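Local coordinates for protein peptidase, C14 family (Geobacter sulfurreducens PCA, PDB 3BIJ) that is of unknown function but belongs to the caspase-like C14 peptidase family and is probably a cysteine endopeptidase, at residues 25-30 / 214-219; 131-136 / 163-168; 193-198 / 258-263. One frame throughout, in Å; residues are numbered along the deposited sequence.

Interaction 1: 25-30 / 214-219; sequences KLNACE and SQDGAF
D216 OD1 is gripped from two segments of the caspase-like fold: the backbone N-H of N27 reaches it across this contact, and NH2 of R163 forms a salt bridge to it. The N27 N to D216 OD1 bond is weak at 3.3 Å, but nearly straight, with an angle of 166° at the hydrogen. D216 lies on the short, weakly bonded strand about 215-216, and its CG stands anti to the backbone N (chi1 173°), which carries the carboxylate over to the loop that enters helix 29-42. The second oxygen, OD2, is held by a salt bridge to R165 NH1 and lies 3.3 Å from the methyl carbon CB of A28, the N-cap residue of that helix. Thus each carboxylate oxygen has an arginine of its own, which probably fixes the rotation of the carboxylate. With D216 replaced by alanine, R163 would probably lose its carboxylate mate and R165 one of its several, the N27 N-H its acceptor, and a gap would open beside L26. That leucine lies obliquely against the aspartate, its CD2 3.4 Å from D216 OD1, while its side chain also touches H84 of strand 76-89. Beyond G217 the chain turns along A28, and the F219 ring meets W22 of the second subunit, planes about 85° apart. At this end A28 CB packs 3.7 Å from F219 C.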
# COMPACT_ATOMS: atom_id res chain seq x y z
N LYS A 25 -12.95 -13.10 -21.79
CA LYS A 25 -14.05 -12.18 -21.49
C LYS A 25 -13.62 -10.76 -21.14
O LYS A 25 -12.65 -10.54 -20.41
CB LYS A 25 -14.89 -12.76 -20.35
CG LYS A 25 -15.79 -13.94 -20.76
CD LYS A 25 -17.26 -13.51 -20.96
CE LYS A 25 -17.38 -12.38 -21.99
NZ LYS A 25 -18.77 -11.83 -22.19
N LEU A 26 -14.35 -9.81 -21.69
CA LEU A 26 -14.14 -8.38 -21.46
C LEU A 26 -15.52 -7.74 -21.57
O LEU A 26 -16.42 -8.34 -22.16
CB LEU A 26 -13.20 -7.77 -22.50
CG LEU A 26 -11.75 -8.25 -22.46
CD1 LEU A 26 -11.03 -7.79 -23.71
CD2 LEU A 26 -11.06 -7.73 -21.21
N ASN A 27 -15.71 -6.55 -21.03
CA ASN A 27 -17.03 -5.97 -21.13
C ASN A 27 -17.05 -4.49 -21.41
O ASN A 27 -17.62 -3.72 -20.64
CB ASN A 27 -17.81 -6.29 -19.86
CG ASN A 27 -17.03 -5.99 -18.61
OD1 ASN A 27 -16.64 -4.85 -18.38
ND2 ASN A 27 -16.79 -7.01 -17.80
N ALA A 28 -16.43 -4.10 -22.52
CA ALA A 28 -16.37 -2.71 -22.92
C ALA A 28 -15.82 -2.61 -24.34
O ALA A 28 -15.76 -1.52 -24.91
CB ALA A 28 -15.48 -1.92 -21.96
N CYS A 29 -15.42 -3.74 -24.90
CA CYS A 29 -14.88 -3.74 -26.25
C CYS A 29 -15.96 -3.50 -27.28
O CYS A 29 -15.74 -2.77 -28.24
CB CYS A 29 -14.14 -5.05 -26.51
SG CYS A 29 -12.71 -5.25 -25.42
N GLU A 30 -17.13 -4.10 -27.10
CA GLU A 30 -18.20 -3.87 -28.07
C GLU A 30 -18.66 -2.42 -27.98
O GLU A 30 -18.99 -1.80 -28.99
CB GLU A 30 -19.36 -4.83 -27.81
CG GLU A 30 -19.08 -6.19 -28.41
CD GLU A 30 -20.18 -7.19 -28.14
OE1 GLU A 30 -21.36 -6.85 -28.37
OE2 GLU A 30 -19.86 -8.31 -27.71
N SER A 214 -3.05 -2.14 -21.47
CA SER A 214 -4.24 -1.33 -21.70
C SER A 214 -5.38 -1.79 -20.82
O SER A 214 -5.75 -2.97 -20.83
CB SER A 214 -4.67 -1.38 -23.16
OG SER A 214 -3.79 -0.62 -23.96
N GLN A 215 -5.96 -0.86 -20.08
CA GLN A 215 -7.04 -1.20 -19.17
C GLN A 215 -8.42 -1.29 -19.82
O GLN A 215 -8.79 -0.47 -20.65
CB GLN A 215 -7.05 -0.18 -18.04
CG GLN A 215 -7.79 -0.65 -16.83
CD GLN A 215 -7.52 0.21 -15.62
OE1 GLN A 215 -6.37 0.32 -15.17
NE2 GLN A 215 -8.57 0.82 -15.08
N ASP A 216 -9.16 -2.32 -19.44
CA ASP A 216 -10.51 -2.52 -19.96
C ASP A 216 -11.49 -1.97 -18.93
O ASP A 216 -11.69 -2.56 -17.88
CB ASP A 216 -10.79 -4.01 -20.15
CG ASP A 216 -12.23 -4.29 -20.53
OD1 ASP A 216 -12.87 -5.17 -19.92
OD2 ASP A 216 -12.74 -3.62 -21.46
N GLY A 217 -12.09 -0.82 -19.24
CA GLY A 217 -13.05 -0.24 -18.31
C GLY A 217 -14.36 -1.00 -18.33
O GLY A 217 -14.51 -1.98 -19.06
N ALA A 218 -15.33 -0.55 -17.53
CA ALA A 218 -16.63 -1.22 -17.49
C ALA A 218 -17.56 -0.81 -18.64
O ALA A 218 -18.47 -1.57 -18.99
CB ALA A 218 -17.31 -0.96 -16.15
N PHE A 219 -17.32 0.37 -19.22
CA PHE A 219 -18.16 0.85 -20.33
C PHE A 219 -17.42 1.22 -21.62
O PHE A 219 -18.05 1.60 -22.61
CB PHE A 219 -19.02 2.01 -19.87
CG PHE A 219 -19.74 1.71 -18.60
CD1 PHE A 219 -19.14 2.02 -17.37
CD2 PHE A 219 -20.97 1.05 -18.61
CE1 PHE A 219 -19.75 1.65 -16.18
CE2 PHE A 219 -21.58 0.68 -17.43
CZ PHE A 219 -20.97 0.98 -16.20

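Interaction 2: 131-136 / 163-168; sequences FSDSCH and RYRAMP
The loop leaving the C-terminal end of strand 127-133 meets R165, whose side chain runs back to the strand end and is tethered to D133. R165 NH2 gives a hydrogen bond to the backbone D133 O, 3.0 Å long with an angle of 170° at the hydrogen. The oxygen lies in the guanidinium plane, and the donor approaches it in the carbonyl plane, on a lone pair. The same NH2 sits over the face of the D133 carboxylate, 3.1 Å from CG, in a salt bridge with OD2 at 3.2 Å; the carboxylate and guanidinium planes are 48° apart. From CG to NE the arginine chain is extended, which takes the head group deep into a cluster of acids: D32 pairs with NH2, and D216 pairs with NH1. D133 OD2 is steadied in turn by a hydrogen bond with T224 OG1. In caspase-like peptidases the loop after this strand carries the cysteine nucleophile, and C135, in the sequence DSCH, probably holds the matching place. Its SG lies 3.4 Å from R165 C, the arginine's carbonyl carbon, while the backbone of S214 hydrogen-bonds that of R165; this is consistent with R165 lying like a P1 arginine in an acidic S1-type pocket. With chi1 at 63°, C135 SG sits between its own backbone N and carbonyl carbon and faces segment 163-168, where it also touches A166 CB at 3.3 Å. Both D133 and R165 are centres of inverse gamma turns, so the two chains bend sharply where they meet. S134 OG comes within 3.4 Å of R165 O, but its hydrogen bond is to G83 O. Past the cysteine, the A166 methyl carbon CB packs 4.0 Å from the backbone carbon C of H136.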
# COMPACT_ATOMS: atom_id res chain seq x y z
N PHE A 131 -6.76 2.64 -34.82
CA PHE A 131 -6.88 2.80 -33.37
C PHE A 131 -6.88 1.40 -32.77
O PHE A 131 -7.72 0.56 -33.13
CB PHE A 131 -8.19 3.49 -32.97
CG PHE A 131 -8.21 4.96 -33.27
CD1 PHE A 131 -8.71 5.42 -34.49
CD2 PHE A 131 -7.69 5.87 -32.36
CE1 PHE A 131 -8.69 6.79 -34.79
CE2 PHE A 131 -7.67 7.23 -32.65
CZ PHE A 131 -8.16 7.69 -33.87
N SER A 132 -5.93 1.13 -31.89
CA SER A 132 -5.86 -0.18 -31.25
C SER A 132 -5.88 -0.02 -29.74
O SER A 132 -4.85 0.26 -29.14
CB SER A 132 -4.58 -0.90 -31.68
OG SER A 132 -4.46 -2.18 -31.07
N ASP A 133 -7.06 -0.17 -29.13
CA ASP A 133 -7.19 -0.05 -27.67
C ASP A 133 -6.96 -1.44 -27.12
O ASP A 133 -7.88 -2.10 -26.63
CB ASP A 133 -8.58 0.45 -27.27
CG ASP A 133 -8.67 0.82 -25.80
OD1 ASP A 133 -7.73 0.47 -25.05
OD2 ASP A 133 -9.68 1.45 -25.39
N SER A 134 -5.72 -1.88 -27.22
CA SER A 134 -5.32 -3.20 -26.77
C SER A 134 -3.87 -3.15 -26.29
O SER A 134 -3.24 -2.10 -26.32
CB SER A 134 -5.46 -4.17 -27.95
OG SER A 134 -5.19 -5.50 -27.57
N CYS A 135 -3.35 -4.29 -25.85
CA CYS A 135 -1.98 -4.38 -25.35
C CYS A 135 -1.46 -5.80 -25.49
O CYS A 135 -2.17 -6.68 -25.99
CB CYS A 135 -1.94 -3.97 -23.89
SG CYS A 135 -2.89 -5.08 -22.84
N HIS A 136 -0.23 -6.03 -25.04
CA HIS A 136 0.39 -7.36 -25.13
C HIS A 136 1.06 -7.72 -23.82
O HIS A 136 1.54 -6.84 -23.11
CB HIS A 136 1.40 -7.38 -26.26
CG HIS A 136 0.78 -7.22 -27.61
ND1 HIS A 136 0.06 -8.23 -28.22
CD2 HIS A 136 0.72 -6.16 -28.45
CE1 HIS A 136 -0.42 -7.79 -29.37
NE2 HIS A 136 -0.03 -6.54 -29.53
N ARG A 163 -9.26 -5.13 -15.25
CA ARG A 163 -8.93 -6.02 -16.36
C ARG A 163 -8.09 -5.34 -17.44
O ARG A 163 -8.31 -4.19 -17.79
CB ARG A 163 -10.20 -6.57 -17.02
CG ARG A 163 -11.15 -7.30 -16.09
CD ARG A 163 -12.44 -7.70 -16.80
NE ARG A 163 -13.07 -6.56 -17.48
CZ ARG A 163 -13.48 -5.44 -16.87
NH1 ARG A 163 -13.32 -5.31 -15.56
NH2 ARG A 163 -14.04 -4.46 -17.57
N TYR A 164 -7.13 -6.08 -17.97
CA TYR A 164 -6.27 -5.57 -19.01
C TYR A 164 -6.54 -6.37 -20.28
O TYR A 164 -6.80 -7.57 -20.23
CB TYR A 164 -4.81 -5.70 -18.57
CG TYR A 164 -4.43 -4.76 -17.44
CD1 TYR A 164 -4.27 -3.39 -17.67
CD2 TYR A 164 -4.18 -5.25 -16.16
CE1 TYR A 164 -3.85 -2.53 -16.65
CE2 TYR A 164 -3.76 -4.40 -15.13
CZ TYR A 164 -3.60 -3.05 -15.39
OH TYR A 164 -3.14 -2.20 -14.42
N ARG A 165 -6.47 -5.70 -21.43
CA ARG A 165 -6.75 -6.33 -22.70
C ARG A 165 -5.59 -7.11 -23.29
O ARG A 165 -5.25 -6.97 -24.47
CB ARG A 165 -7.26 -5.27 -23.67
CG ARG A 165 -8.58 -4.66 -23.20
CD ARG A 165 -9.12 -3.61 -24.17
NE ARG A 165 -10.46 -3.17 -23.81
CZ ARG A 165 -11.15 -2.24 -24.46
NH1 ARG A 165 -12.37 -1.92 -24.04
NH2 ARG A 165 -10.61 -1.63 -25.51
N ALA A 166 -4.97 -7.95 -22.46
CA ALA A 166 -3.86 -8.77 -22.91
C ALA A 166 -4.13 -10.21 -22.51
O ALA A 166 -4.53 -10.49 -21.38
CB ALA A 166 -2.56 -8.28 -22.28
N MSE A 167 -3.89 -11.12 -23.44
CA MSE A 167 -4.10 -12.53 -23.16
C MSE A 167 -2.99 -12.98 -22.21
O MSE A 167 -1.81 -12.64 -22.41
CB MSE A 167 -4.08 -13.33 -24.46
CG MSE A 167 -4.15 -14.83 -24.29
SE MSE A 167 -4.29 -15.76 -26.00
CE MSE A 167 -2.58 -15.22 -26.79
N PRO A 168 -3.35 -13.71 -21.13
CA PRO A 168 -2.32 -14.17 -20.20
C PRO A 168 -1.34 -15.12 -20.86
O PRO A 168 -1.73 -15.97 -21.67
CB PRO A 168 -3.13 -14.81 -19.07
CG PRO A 168 -4.41 -15.19 -19.74
CD PRO A 168 -4.70 -14.03 -20.63

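Interaction 3: 193-198 / 258-263; sequences VDLADV and NFFTAG
L195 chi1 of -94° departs from a staggered value, whereas chi2 is fully extended at -179°, and together they send CD1 to the ring edge of F260. There L195 CD1 lies near the ring plane, 4.4 Å from F260 CE2, a light apolar touch; R241 of the fourth subunit also packs on F260. F260 and A262, two residues apart on strand 258-263, both aim their CB atoms at this loop. Closer packing comes lower on the leucine, where L195 CB and A262 CB meet at 3.5 Å. The loop itself is folded into a type I beta turn at 194-197, closed by the bond from D197 N to D194 O at 2.8 Å, and the turn presents the carbonyl of L195 to the end of the strand. G263 N lies 2.6 Å from L195 O, a weak hydrogen bond at best: it is unusually short and strongly bent (115° at the hydrogen), so its details are doubtful. G263 has a positive phi, and its CA is 3.3 Å from V198 O; a CB at this position would crowd that oxygen. The contact is near the surface, between the loop that follows helix 180-189 and a strand of the central caspase-like sheet. Y116 of helix 112-119 packs on L195, and strand 258-263 runs antiparallel to 201-206, whose L204 touches L195 and whose I202 touches A262.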
# COMPACT_ATOMS: atom_id res chain seq x y z
N VAL A 193 7.17 -7.98 -42.82
CA VAL A 193 7.13 -6.76 -43.61
C VAL A 193 7.39 -5.53 -42.76
O VAL A 193 7.07 -5.51 -41.57
CB VAL A 193 5.78 -6.61 -44.32
CG1 VAL A 193 5.78 -7.43 -45.60
CG2 VAL A 193 4.67 -7.07 -43.39
N ASP A 194 7.96 -4.51 -43.38
CA ASP A 194 8.29 -3.26 -42.69
C ASP A 194 7.23 -2.17 -42.93
O ASP A 194 7.08 -1.68 -44.05
CB ASP A 194 9.67 -2.78 -43.17
CG ASP A 194 10.32 -1.79 -42.21
OD1 ASP A 194 10.49 -2.14 -41.02
OD2 ASP A 194 10.69 -0.68 -42.66
N LEU A 195 6.52 -1.79 -41.87
CA LEU A 195 5.49 -0.76 -42.00
C LEU A 195 6.00 0.57 -42.56
O LEU A 195 5.21 1.40 -43.00
CB LEU A 195 4.81 -0.50 -40.65
CG LEU A 195 3.53 -1.28 -40.34
CD1 LEU A 195 3.01 -0.85 -38.97
CD2 LEU A 195 2.47 -1.00 -41.41
N ALA A 196 7.31 0.76 -42.54
CA ALA A 196 7.89 2.00 -43.06
C ALA A 196 8.16 1.90 -44.55
O ALA A 196 8.84 2.75 -45.12
CB ALA A 196 9.17 2.34 -42.31
N ASP A 197 7.63 0.86 -45.18
CA ASP A 197 7.83 0.66 -46.61
C ASP A 197 6.53 0.67 -47.41
O ASP A 197 6.55 0.90 -48.62
CB ASP A 197 8.57 -0.65 -46.86
CG ASP A 197 10.04 -0.56 -46.53
OD1 ASP A 197 10.76 -1.58 -46.69
OD2 ASP A 197 10.48 0.55 -46.13
N VAL A 198 5.42 0.41 -46.73
CA VAL A 198 4.12 0.40 -47.38
C VAL A 198 3.89 1.71 -48.11
O VAL A 198 4.35 2.76 -47.67
CB VAL A 198 3.02 0.21 -46.34
CG1 VAL A 198 1.65 0.30 -47.00
CG2 VAL A 198 3.21 -1.12 -45.65
N ASN A 258 0.11 5.55 -27.74
CA ASN A 258 1.22 5.89 -28.62
C ASN A 258 0.80 6.44 -29.98
O ASN A 258 -0.25 6.07 -30.53
CB ASN A 258 2.09 4.66 -28.82
CG ASN A 258 3.49 5.01 -29.24
OD1 ASN A 258 4.08 4.31 -30.05
ND2 ASN A 258 4.03 6.08 -28.68
N PHE A 259 1.64 7.30 -30.52
CA PHE A 259 1.43 7.93 -31.81
C PHE A 259 2.55 7.47 -32.76
O PHE A 259 3.65 8.03 -32.75
CB PHE A 259 1.44 9.45 -31.62
CG PHE A 259 0.98 10.24 -32.82
CD1 PHE A 259 1.86 10.52 -33.86
CD2 PHE A 259 -0.32 10.70 -32.90
CE1 PHE A 259 1.44 11.25 -34.96
CE2 PHE A 259 -0.74 11.43 -34.00
CZ PHE A 259 0.14 11.70 -35.03
N PHE A 260 2.25 6.45 -33.56
CA PHE A 260 3.21 5.87 -34.49
C PHE A 260 2.83 6.08 -35.96
O PHE A 260 1.69 5.83 -36.35
CB PHE A 260 3.31 4.37 -34.22
CG PHE A 260 4.41 3.69 -34.94
CD1 PHE A 260 5.74 3.96 -34.62
CD2 PHE A 260 4.14 2.76 -35.94
CE1 PHE A 260 6.79 3.32 -35.28
CE2 PHE A 260 5.18 2.10 -36.62
CZ PHE A 260 6.51 2.39 -36.28
N THR A 261 3.79 6.54 -36.78
CA THR A 261 3.55 6.77 -38.20
C THR A 261 4.44 5.84 -39.02
O THR A 261 5.59 5.63 -38.68
CB THR A 261 3.87 8.21 -38.63
OG1 THR A 261 5.26 8.48 -38.40
CG2 THR A 261 3.02 9.21 -37.87
N ALA A 262 3.90 5.28 -40.10
CA ALA A 262 4.67 4.40 -40.95
C ALA A 262 4.30 4.64 -42.41
O ALA A 262 3.41 5.44 -42.71
CB ALA A 262 4.41 2.96 -40.57
N GLY A 263 5.00 3.96 -43.33
CA GLY A 263 4.70 4.13 -44.74
C GLY A 263 5.16 5.47 -45.29
O GLY A 263 6.03 6.13 -44.73

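Overall arrangement
From the N terminus, 25-30 leads into helix 29-42 and pairs much later with 214-219, so interaction 1 closes a loop of 183 residues. Interaction 2 is nested inside it, joining the end of central strand 127-133 to 163-168 after a short excursion. Next, 193-198 opens interaction 3 before 214-219 arrives, and 258-263 closes it afterwards; interactions 1 and 3 therefore cross, whereas 2 and 3 follow in series. Interactions 1 and 2 touch through the paired strands 163-164 and 215-216 and meet around the D216 carboxylate, which pairs with arginines of 163-168. Interaction 3 lies across the chain's centre from interaction 1, at strand 258-263 of the main sheet, which interaction 2 also reaches through strand 127-133.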